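Local coordinates for protein phosphoserine aminotransferase (Bacillus alcalophilus, PDB 4AZK) that catalyses the reversible, pyridoxal 5'-phosphate-dependent transamination between glutamate and 3-phosphooxypyruvate that yields phosphoserine in serine biosynthesis, at residues Pro84-Thr89 against Thr215-Val220; Leu145-Asn150 against Asn160-Asn165; Thr300-Asn305 against Arg328-Cys333. One frame throughout, in Å; residues are numbered along the deposited sequence.

Contact 1: Pro84-Thr89 against Thr215-Val220; sequences PMNLLT and TKVEQV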
loop_
_atom_site.group_PDB
_atom_site.type_symbol
_atom_site.label_atom_id
_atom_site.label_comp_id
_atom_site.label_asym_id
_atom_site.label_seq_id
_atom_site.Cartn_x
_atom_site.Cartn_y
_atom_site.Cartn_z
ATOM N N PRO A 84 16.159 -10.555 2.033
ATOM C CA PRO A 84 17.389 -10.850 2.773
ATOM C C PRO A 84 17.219 -10.703 4.264
ATOM O O PRO A 84 17.909 -11.405 5.014
ATOM C CB PRO A 84 18.390 -9.842 2.248
ATOM C CG PRO A 84 17.547 -8.769 1.499
ATOM C CD PRO A 84 16.377 -9.551 0.963
ATOM N N MET A 85 16.359 -9.804 4.722
ATOM C CA MET A 85 16.126 -9.705 6.191
ATOM C C MET A 85 15.662 -11.024 6.787
ATOM O O MET A 85 15.964 -11.327 7.940
ATOM C CB MET A 85 15.050 -8.675 6.553
ATOM C CG MET A 85 15.483 -7.297 6.541
ATOM S SD MET A 85 14.188 -6.220 7.255
ATOM C CE MET A 85 14.957 -4.682 6.765
ATOM N N ASN A 86 14.883 -11.784 6.039
ATOM C CA ASN A 86 14.311 -13.020 6.526
ATOM C C ASN A 86 15.122 -14.271 6.210
ATOM O O ASN A 86 14.961 -15.269 6.898
ATOM C CB ASN A 86 12.903 -13.177 6.007
ATOM C CG ASN A 86 11.927 -12.268 6.705
ATOM O OD1 ASN A 86 11.203 -12.716 7.581
ATOM N ND2 ASN A 86 11.899 -10.984 6.320
ATOM N N LEU A 87 15.976 -14.232 5.181
ATOM C CA LEU A 87 16.711 -15.438 4.762
ATOM C C LEU A 87 18.223 -15.300 4.746
ATOM O O LEU A 87 18.919 -16.316 4.807
ATOM C CB LEU A 87 16.271 -15.877 3.367
ATOM C CG LEU A 87 15.001 -16.673 3.214
ATOM C CD1 LEU A 87 14.909 -17.096 1.740
ATOM C CD2 LEU A 87 14.964 -17.899 4.136
ATOM N N LEU A 88 18.742 -14.078 4.661
ATOM C CA LEU A 88 20.160 -13.880 4.601
ATOM C C LEU A 88 20.719 -13.813 6.016
ATOM O O LEU A 88 20.561 -12.847 6.746
ATOM C CB LEU A 88 20.538 -12.661 3.740
ATOM C CG LEU A 88 22.035 -12.366 3.576
ATOM C CD1 LEU A 88 22.786 -13.550 3.030
ATOM C CD2 LEU A 88 22.234 -11.193 2.651
ATOM N N THR A 89 21.390 -14.882 6.397
ATOM C CA THR A 89 21.913 -14.998 7.757
ATOM C C THR A 89 23.421 -14.895 7.803
ATOM O O THR A 89 24.115 -14.954 6.785
ATOM C CB THR A 89 21.563 -16.368 8.365
ATOM O OG1 THR A 89 22.261 -17.394 7.648
ATOM C CG2 THR A 89 20.079 -16.645 8.297
ATOM N N THR A 215 11.735 -18.539 9.870
ATOM C CA THR A 215 12.523 -19.003 10.967
ATOM C C THR A 215 13.761 -18.181 11.171
ATOM O O THR A 215 14.325 -17.594 10.236
ATOM C CB THR A 215 12.922 -20.484 10.792
ATOM O OG1 THR A 215 14.167 -20.592 10.084
ATOM C CG2 THR A 215 11.842 -21.274 10.119
ATOM N N LYS A 216 14.176 -18.155 12.430
ATOM C CA LYS A 216 15.375 -17.470 12.877
ATOM C C LYS A 216 15.269 -16.001 12.524
ATOM O O LYS A 216 16.179 -15.442 11.888
ATOM C CB LYS A 216 16.617 -18.096 12.241
ATOM C CG LYS A 216 16.828 -19.566 12.583
ATOM C CD LYS A 216 17.811 -20.186 11.577
ATOM C CE LYS A 216 18.864 -21.085 12.205
ATOM N NZ LYS A 216 19.963 -20.354 12.888
ATOM N N VAL A 217 14.151 -15.384 12.909
ATOM C CA VAL A 217 13.926 -13.980 12.589
ATOM C C VAL A 217 13.516 -13.117 13.777
ATOM O O VAL A 217 12.796 -12.139 13.593
ATOM C CB VAL A 217 12.852 -13.784 11.499
ATOM C CG1 VAL A 217 13.380 -14.162 10.139
ATOM C CG2 VAL A 217 11.602 -14.594 11.840
ATOM N N GLU A 218 14.012 -13.465 14.972
ATOM C CA GLU A 218 13.637 -12.781 16.218
ATOM C C GLU A 218 14.013 -11.297 16.229
ATOM O O GLU A 218 13.310 -10.477 16.823
ATOM C CB GLU A 218 14.303 -13.462 17.434
ATOM C CG GLU A 218 13.875 -14.911 17.658
ATOM C CD GLU A 218 12.383 -15.046 17.880
ATOM O OE1 GLU A 218 11.787 -14.142 18.513
ATOM O OE2 GLU A 218 11.801 -16.046 17.410
ATOM N N GLN A 219 15.114 -10.967 15.577
ATOM C CA GLN A 219 15.613 -9.600 15.578
ATOM C C GLN A 219 14.905 -8.717 14.544
ATOM O O GLN A 219 15.188 -7.518 14.464
ATOM C CB GLN A 219 17.097 -9.604 15.228
ATOM C CG GLN A 219 17.974 -10.451 16.140
ATOM C CD GLN A 219 18.497 -9.673 17.328
ATOM O OE1 GLN A 219 17.741 -8.989 18.022
ATOM N NE2 GLN A 219 19.803 -9.759 17.559
ATOM N N VAL A 220 14.029 -9.298 13.729
ATOM C CA VAL A 220 13.433 -8.544 12.603
ATOM C C VAL A 220 12.144 -7.853 13.038
ATOM O O VAL A 220 11.294 -8.446 13.690
ATOM C CB VAL A 220 13.129 -9.476 11.429
ATOM C CG1 VAL A 220 12.402 -8.740 10.292
ATOM C CG2 VAL A 220 14.419 -10.139 10.929
HETATM O O HOH W 1 16.784 -16.157 9.060
#

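Contact 2: Leu145-Asn150 against Asn160-Asn165; sequences LHITSN and NFPEIN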
loop_
_atom_site.group_PDB
_atom_site.type_symbol
_atom_site.label_atom_id
_atom_site.label_comp_id
_atom_site.label_asym_id
_atom_site.label_seq_id
_atom_site.Cartn_x
_atom_site.Cartn_y
_atom_site.Cartn_z
ATOM N N LEU A 145 19.297 -18.196 -4.281
ATOM C CA LEU A 145 19.680 -17.659 -5.575
ATOM C C LEU A 145 18.498 -16.842 -6.083
ATOM O O LEU A 145 17.396 -17.364 -6.143
ATOM C CB LEU A 145 19.958 -18.789 -6.574
ATOM C CG LEU A 145 20.459 -18.285 -7.944
ATOM C CD1 LEU A 145 21.792 -17.577 -7.880
ATOM C CD2 LEU A 145 20.511 -19.432 -8.957
ATOM N N HIS A 146 18.742 -15.578 -6.401
ATOM C CA HIS A 146 17.660 -14.661 -6.798
ATOM C C HIS A 146 17.775 -14.316 -8.293
ATOM O O HIS A 146 18.872 -13.942 -8.783
ATOM C CB HIS A 146 17.771 -13.387 -5.967
ATOM C CG HIS A 146 16.718 -12.347 -6.262
ATOM N ND1 HIS A 146 16.753 -11.530 -7.373
ATOM C CD2 HIS A 146 15.614 -11.997 -5.563
ATOM C CE1 HIS A 146 15.700 -10.718 -7.339
ATOM N NE2 HIS A 146 15.000 -10.983 -6.255
ATOM N N ILE A 147 16.651 -14.410 -8.992
ATOM C CA ILE A 147 16.590 -14.012 -10.393
ATOM C C ILE A 147 15.456 -13.009 -10.585
ATOM O O ILE A 147 14.557 -12.870 -9.739
ATOM C CB ILE A 147 16.360 -15.216 -11.349
ATOM C CG1 ILE A 147 14.996 -15.851 -11.138
ATOM C CG2 ILE A 147 17.460 -16.272 -11.169
ATOM C CD1 ILE A 147 14.656 -16.898 -12.176
ATOM N N THR A 148 15.516 -12.325 -11.726
ATOM C CA THR A 148 14.467 -11.409 -12.175
ATOM C C THR A 148 13.922 -11.994 -13.459
ATOM O O THR A 148 14.640 -12.019 -14.455
ATOM C CB THR A 148 15.053 -9.999 -12.429
ATOM O OG1 THR A 148 15.843 -9.571 -11.298
ATOM C CG2 THR A 148 13.938 -8.985 -12.650
ATOM N N SER A 149 12.696 -12.524 -13.426
ATOM C CA SER A 149 12.179 -13.299 -14.568
ATOM C C SER A 149 12.043 -12.436 -15.810
ATOM O O SER A 149 12.337 -12.887 -16.913
ATOM C CB SER A 149 10.838 -13.941 -14.256
ATOM O OG SER A 149 9.886 -12.994 -13.817
ATOM N N ASN A 150 11.581 -11.214 -15.633
ATOM C CA ASN A 150 11.375 -10.292 -16.755
ATOM C C ASN A 150 12.030 -8.969 -16.385
ATOM O O ASN A 150 11.734 -8.363 -15.341
ATOM C CB ASN A 150 9.901 -10.160 -17.070
ATOM C CG ASN A 150 9.647 -9.360 -18.347
ATOM O OD1 ASN A 150 9.753 -9.897 -19.445
ATOM N ND2 ASN A 150 9.333 -8.088 -18.207
ATOM N N ASN A 160 12.925 -19.931 -19.996
ATOM C CA ASN A 160 12.669 -21.014 -19.060
ATOM C C ASN A 160 13.576 -20.746 -17.872
ATOM O O ASN A 160 14.374 -19.806 -17.893
ATOM C CB ASN A 160 13.016 -22.365 -19.663
ATOM C CG ASN A 160 14.286 -22.316 -20.446
ATOM O OD1 ASN A 160 15.353 -22.056 -19.898
ATOM N ND2 ASN A 160 14.181 -22.515 -21.758
ATOM N N PHE A 161 13.457 -21.576 -16.848
ATOM C CA PHE A 161 14.096 -21.288 -15.575
ATOM C C PHE A 161 15.091 -22.376 -15.208
ATOM O O PHE A 161 14.903 -23.541 -15.565
ATOM C CB PHE A 161 13.041 -21.156 -14.484
ATOM C CG PHE A 161 12.110 -19.981 -14.683
ATOM C CD1 PHE A 161 12.593 -18.689 -14.579
ATOM C CD2 PHE A 161 10.784 -20.172 -14.997
ATOM C CE1 PHE A 161 11.733 -17.614 -14.749
ATOM C CE2 PHE A 161 9.937 -19.090 -15.188
ATOM C CZ PHE A 161 10.424 -17.818 -15.058
ATOM N N PRO A 162 16.123 -21.993 -14.464
ATOM C CA PRO A 162 17.172 -22.938 -14.086
ATOM C C PRO A 162 16.716 -23.937 -13.046
ATOM O O PRO A 162 15.837 -23.654 -12.231
ATOM C CB PRO A 162 18.255 -22.033 -13.518
ATOM C CG PRO A 162 17.504 -20.878 -12.961
ATOM C CD PRO A 162 16.403 -20.642 -13.952
ATOM N N GLU A 163 17.316 -25.128 -13.096
ATOM C CA GLU A 163 16.997 -26.164 -12.144
ATOM C C GLU A 163 18.022 -26.011 -11.028
ATOM O O GLU A 163 19.208 -26.201 -11.231
ATOM C CB GLU A 163 17.083 -27.550 -12.781
ATOM N N ILE A 164 17.527 -25.603 -9.869
ATOM C CA ILE A 164 18.350 -25.192 -8.745
ATOM C C ILE A 164 17.882 -26.047 -7.585
ATOM O O ILE A 164 16.698 -26.028 -7.246
ATOM C CB ILE A 164 18.100 -23.684 -8.447
ATOM C CG1 ILE A 164 18.603 -22.839 -9.617
ATOM C CG2 ILE A 164 18.769 -23.208 -7.177
ATOM C CD1 ILE A 164 20.085 -23.027 -9.922
ATOM N N ASN A 165 18.801 -26.793 -6.983
ATOM C CA ASN A 165 18.460 -27.655 -5.853
ATOM C C ASN A 165 19.388 -27.514 -4.656
ATOM O O ASN A 165 19.194 -28.191 -3.646
ATOM C CB ASN A 165 18.403 -29.117 -6.306
ATOM C CG ASN A 165 19.682 -29.573 -6.966
ATOM O OD1 ASN A 165 20.784 -29.236 -6.527
ATOM N ND2 ASN A 165 19.544 -30.343 -8.042
#

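Contact 3: Thr300-Asn305 against Arg328-Cys333; sequences TFNLRN and RSVGGC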
loop_
_atom_site.group_PDB
_atom_site.type_symbol
_atom_site.label_atom_id
_atom_site.label_comp_id
_atom_site.label_asym_id
_atom_site.label_seq_id
_atom_site.Cartn_x
_atom_site.Cartn_y
_atom_site.Cartn_z
ATOM N N THR A 300 11.597 -3.309 -26.096
ATOM C CA THR A 300 12.443 -2.111 -26.055
ATOM C C THR A 300 13.171 -1.902 -27.376
ATOM O O THR A 300 13.742 -2.840 -27.949
ATOM C CB THR A 300 13.476 -2.214 -24.919
ATOM O OG1 THR A 300 14.188 -3.461 -25.011
ATOM C CG2 THR A 300 12.766 -2.117 -23.567
ATOM N N PHE A 301 13.141 -0.689 -27.882
ATOM C CA PHE A 301 13.771 -0.443 -29.187
ATOM C C PHE A 301 14.115 1.007 -29.362
ATOM O O PHE A 301 13.614 1.871 -28.662
ATOM C CB PHE A 301 12.857 -0.913 -30.331
ATOM C CG PHE A 301 11.537 -0.174 -30.439
ATOM C CD1 PHE A 301 10.430 -0.611 -29.711
ATOM C CD2 PHE A 301 11.365 0.899 -31.309
ATOM C CE1 PHE A 301 9.225 0.021 -29.826
ATOM C CE2 PHE A 301 10.152 1.541 -31.410
ATOM C CZ PHE A 301 9.077 1.086 -30.673
ATOM N N ASN A 302 14.978 1.277 -30.324
ATOM C CA ASN A 302 15.385 2.635 -30.651
ATOM C C ASN A 302 15.307 2.885 -32.150
ATOM O O ASN A 302 15.467 1.955 -32.940
ATOM C CB ASN A 302 16.856 2.835 -30.297
ATOM C CG ASN A 302 17.068 3.230 -28.868
ATOM O OD1 ASN A 302 17.029 4.413 -28.535
ATOM N ND2 ASN A 302 17.351 2.243 -28.014
ATOM N N LEU A 303 15.126 4.147 -32.502
ATOM C CA LEU A 303 15.306 4.600 -33.883
ATOM C C LEU A 303 16.781 5.015 -34.048
ATOM O O LEU A 303 17.595 4.873 -33.125
ATOM C CB LEU A 303 14.334 5.729 -34.191
ATOM C CG LEU A 303 12.859 5.318 -34.361
ATOM C CD1 LEU A 303 12.193 4.945 -33.021
ATOM C CD2 LEU A 303 12.085 6.392 -34.995
ATOM N N ARG A 304 17.149 5.480 -35.239
ATOM C CA ARG A 304 18.575 5.606 -35.567
ATOM C C ARG A 304 19.306 6.692 -34.809
ATOM O O ARG A 304 20.536 6.648 -34.660
ATOM C CB ARG A 304 18.748 5.807 -37.068
ATOM C CG ARG A 304 18.673 4.507 -37.836
ATOM C CD ARG A 304 19.103 4.723 -39.308
ATOM N NE ARG A 304 19.307 3.418 -39.919
ATOM C CZ ARG A 304 18.399 2.735 -40.611
ATOM N NH1 ARG A 304 17.205 3.255 -40.882
ATOM N NH2 ARG A 304 18.696 1.524 -41.059
ATOM N N ASN A 305 18.567 7.683 -34.338
ATOM C CA ASN A 305 19.155 8.755 -33.564
ATOM C C ASN A 305 18.138 9.356 -32.621
ATOM O O ASN A 305 16.951 9.045 -32.707
ATOM C CB ASN A 305 19.775 9.792 -34.512
ATOM C CG ASN A 305 18.778 10.351 -35.483
ATOM O OD1 ASN A 305 17.782 10.941 -35.085
ATOM N ND2 ASN A 305 19.031 10.173 -36.765
ATOM N N ARG A 328 15.654 5.807 -19.327
ATOM C CA ARG A 328 16.897 6.449 -19.812
ATOM C C ARG A 328 18.110 5.536 -20.082
ATOM O O ARG A 328 19.062 5.938 -20.749
ATOM C CB ARG A 328 17.342 7.508 -18.821
ATOM C CG ARG A 328 17.511 6.970 -17.392
ATOM C CD ARG A 328 17.716 8.112 -16.374
ATOM N NE ARG A 328 17.548 7.698 -14.973
ATOM C CZ ARG A 328 16.373 7.573 -14.343
ATOM N NH1 ARG A 328 15.223 7.799 -14.978
ATOM N NH2 ARG A 328 16.341 7.203 -13.066
ATOM N N SER A 329 18.065 4.315 -19.588
ATOM C CA SER A 329 19.225 3.453 -19.557
ATOM C C SER A 329 19.304 2.724 -20.896
ATOM O O SER A 329 20.364 2.236 -21.285
ATOM C CB SER A 329 19.098 2.428 -18.411
ATOM O OG SER A 329 18.660 3.029 -17.187
ATOM N N VAL A 330 18.173 2.633 -21.592
ATOM C CA VAL A 330 18.166 2.089 -22.950
ATOM C C VAL A 330 17.931 3.215 -23.957
ATOM O O VAL A 330 18.214 3.060 -25.173
ATOM C CB VAL A 330 17.062 1.006 -23.128
ATOM C CG1 VAL A 330 16.995 0.510 -24.604
ATOM C CG2 VAL A 330 17.299 -0.170 -22.174
ATOM N N GLY A 331 17.424 4.331 -23.426
ATOM C CA GLY A 331 16.777 5.377 -24.209
ATOM C C GLY A 331 15.653 4.830 -25.055
ATOM O O GLY A 331 15.122 3.750 -24.793
ATOM N N GLY A 332 15.281 5.569 -26.085
ATOM C CA GLY A 332 14.357 5.064 -27.065
ATOM C C GLY A 332 12.959 4.817 -26.519
ATOM O O GLY A 332 12.422 5.687 -25.852
ATOM N N CYS A 333 12.392 3.671 -26.891
ATOM C CA CYS A 333 10.988 3.359 -26.662
ATOM C C CYS A 333 10.832 2.046 -25.928
ATOM O O CYS A 333 11.637 1.148 -26.066
ATOM C CB CYS A 333 10.299 3.223 -27.987
ATOM S SG CYS A 333 10.721 4.628 -29.070
HETATM O O HOH W 2 19.003 5.658 -27.317
#

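Contact 1: Pro84-Thr89 against Thr215-Val220
N86 and V217 lead the meeting of a helix end with a tight loop: N86 lies in the last turn of helix 75-87, and V217 opens a type I beta turn closing at V220. Both lie within the class-V aminotransferase family, which has the type I fold of pyridoxal-phosphate enzymes. No direct hydrogen bond joins the two segments, so the evidence for the contact is van der Waals packing, with a water between the backbones.

The N86 side chain can be followed outward. From CB, the first torsion (chi1 -74°) sets CG beside the backbone N, where it comes 4.2 Å from V217 CG1. Beyond it the amide divides. OD1 approaches V217 CG1 to 3.7 Å, so the methyl rests against the oxygen, which also accepts a hydrogen bond from the backbone N of Y226. ND2 turns elsewhere and donates to M82 O and L224 O. With both amide ends bonded, the rotation of the group is fixed: M82 ties it back to its own helix, while L224 and Y226 tie it to the chain following the turn.

Carbonyls at the helix end supply further contacts. N86 O lies 3.8 Å from the same V217 CG1, and M85 O is 3.6 Å from V220 CG2. The sulfur of M85 makes a looser apolar contact, SD to V220 CG1 at 4.3 Å, and M85 packs as well on P221 of the second subunit; the contact therefore borders the dimer interface. The turn that presents both valines is closed by V220 N bonding to V217 O. Water 1 lies between the segments, 3.0 Å from N86 O and 3.0 Å from K216 O, placed to donate to either, though it has more acceptors near it than protons to give.

Contact 2: Leu145-Asn150 against Asn160-Asn165
L145 and S149 mark the two ends of the contact, opposite I164 and F161, with a CA-CA separation of 8.3 Å at each end. The touching parts run 171° apart, nearly antiparallel, yet at this spacing no backbone hydrogen bond links them. The extended loop 160-165 thus runs along strand 142-148, over one face of the sheet, and is not a further strand at its edge.

L145, I147 and S149 meet this loop. L145 and I164 cross at about a right angle, with L145 CD2 3.7 Å from I164 CD1 and 4.0 Å from I164 CG1. I147 holds CG1 between its backbone N and carbonyl carbon (chi1 66°), and an extended second torsion (172°) carries CD1 out to the loop. There CD1 lies 3.6 Å from F161 CD1, oblique to the ring, and 4.5 Å from P162 CD. S149 CB comes to the ring edge, nearly in its plane, 3.8 Å from F161 CE1, whereas its hydroxyl OG is hydrogen-bonded to D176 OD1 and weakly to D172 O, the carbonyl of a pyridoxal-phosphate-binding residue. The phenyl of F161 also meets F187 edge-to-face.

Strand 142-148 is an inner strand of the large mixed sheet, the core of the large domain in this fold type I pyridoxal-phosphate enzyme. H146 bonds through its backbone to N95 and V97 of strand 93-98, and L145 and I147 bond to I170 of strand 169-172. T148, at the end of the strand, and N150, just past it, touch the pyridoxal phosphate, and T148 OG1 bonds to S103 OG of helix 101-111.

Contact 3: Thr300-Asn305 against Arg328-Cys333
The F301 phenyl ring receives C333 over one face. C333 CB stands 3.8 Å from the ring centroid and 16° off the normal, a CH-pi contact, with CZ the nearest ring atom. C333 SG sits obliquely in the conformer given, but two are deposited, so the sulfur-aromatic part is less certain. F301 also packs on M353 of helix 343-359. Its CG lies between the backbone N and the carbonyl carbon (chi1 64°), which places the ring over C333.

The second flat group is the N302 amide. Its ND2 donates almost straight, 171° at the hydrogen, to V330 O at 3.1 Å; V330 O lies close to the amide plane, while ND2 is tilted out of the V330 carbonyl plane. OD1 accepts a hydrogen bond from water 2 at 2.6 Å and another from N309 ND2; the same OD1 comes within 3.1 Å of G332 CA, an approach possible because G332 has no CB, the place of one lying against N302 OD1 and F301 O. V330 CG1 comes obliquely to ND2 at 3.8 Å.

Between these groups runs the antiparallel hydrogen-bonded pair F301 and C333, with F301 N to C333 O at 3.0 Å and C333 N to F301 O at 2.8 Å. It joins strand 298-302 to the start of strand 333-336 in the three-stranded antiparallel sheet. T300 CA adds a CA-H...O contact to C333 O at 3.4 Å.

The chemistry implies a division of labour. The paired backbone sets the register of the strands, the ring and C333 pack on one side, and on the other the N302 amide is fixed in rotation and pins the glycine-containing loop before strand 333-336.

From the N terminus, contact 1 opens first at the end of helix 75-87 and closes 126 residues later on the loop before helix 226-231. Contact 2 is nested within that long loop, closing a short one between strand 142-148 and the chain leading to strand 169-172. Contact 3 follows both in series, joining strand 298-302 to the loop before strand 333-336 around helix 306-318. None touches another: nearest atoms are about 7 Å apart for contacts 1 and 2 and about 9 Å for contacts 2 and 3. Contact 2 joins a loop to the face of the large sheet, contact 3 pairs strands of the small one, and contact 1 lies beside the second subunit.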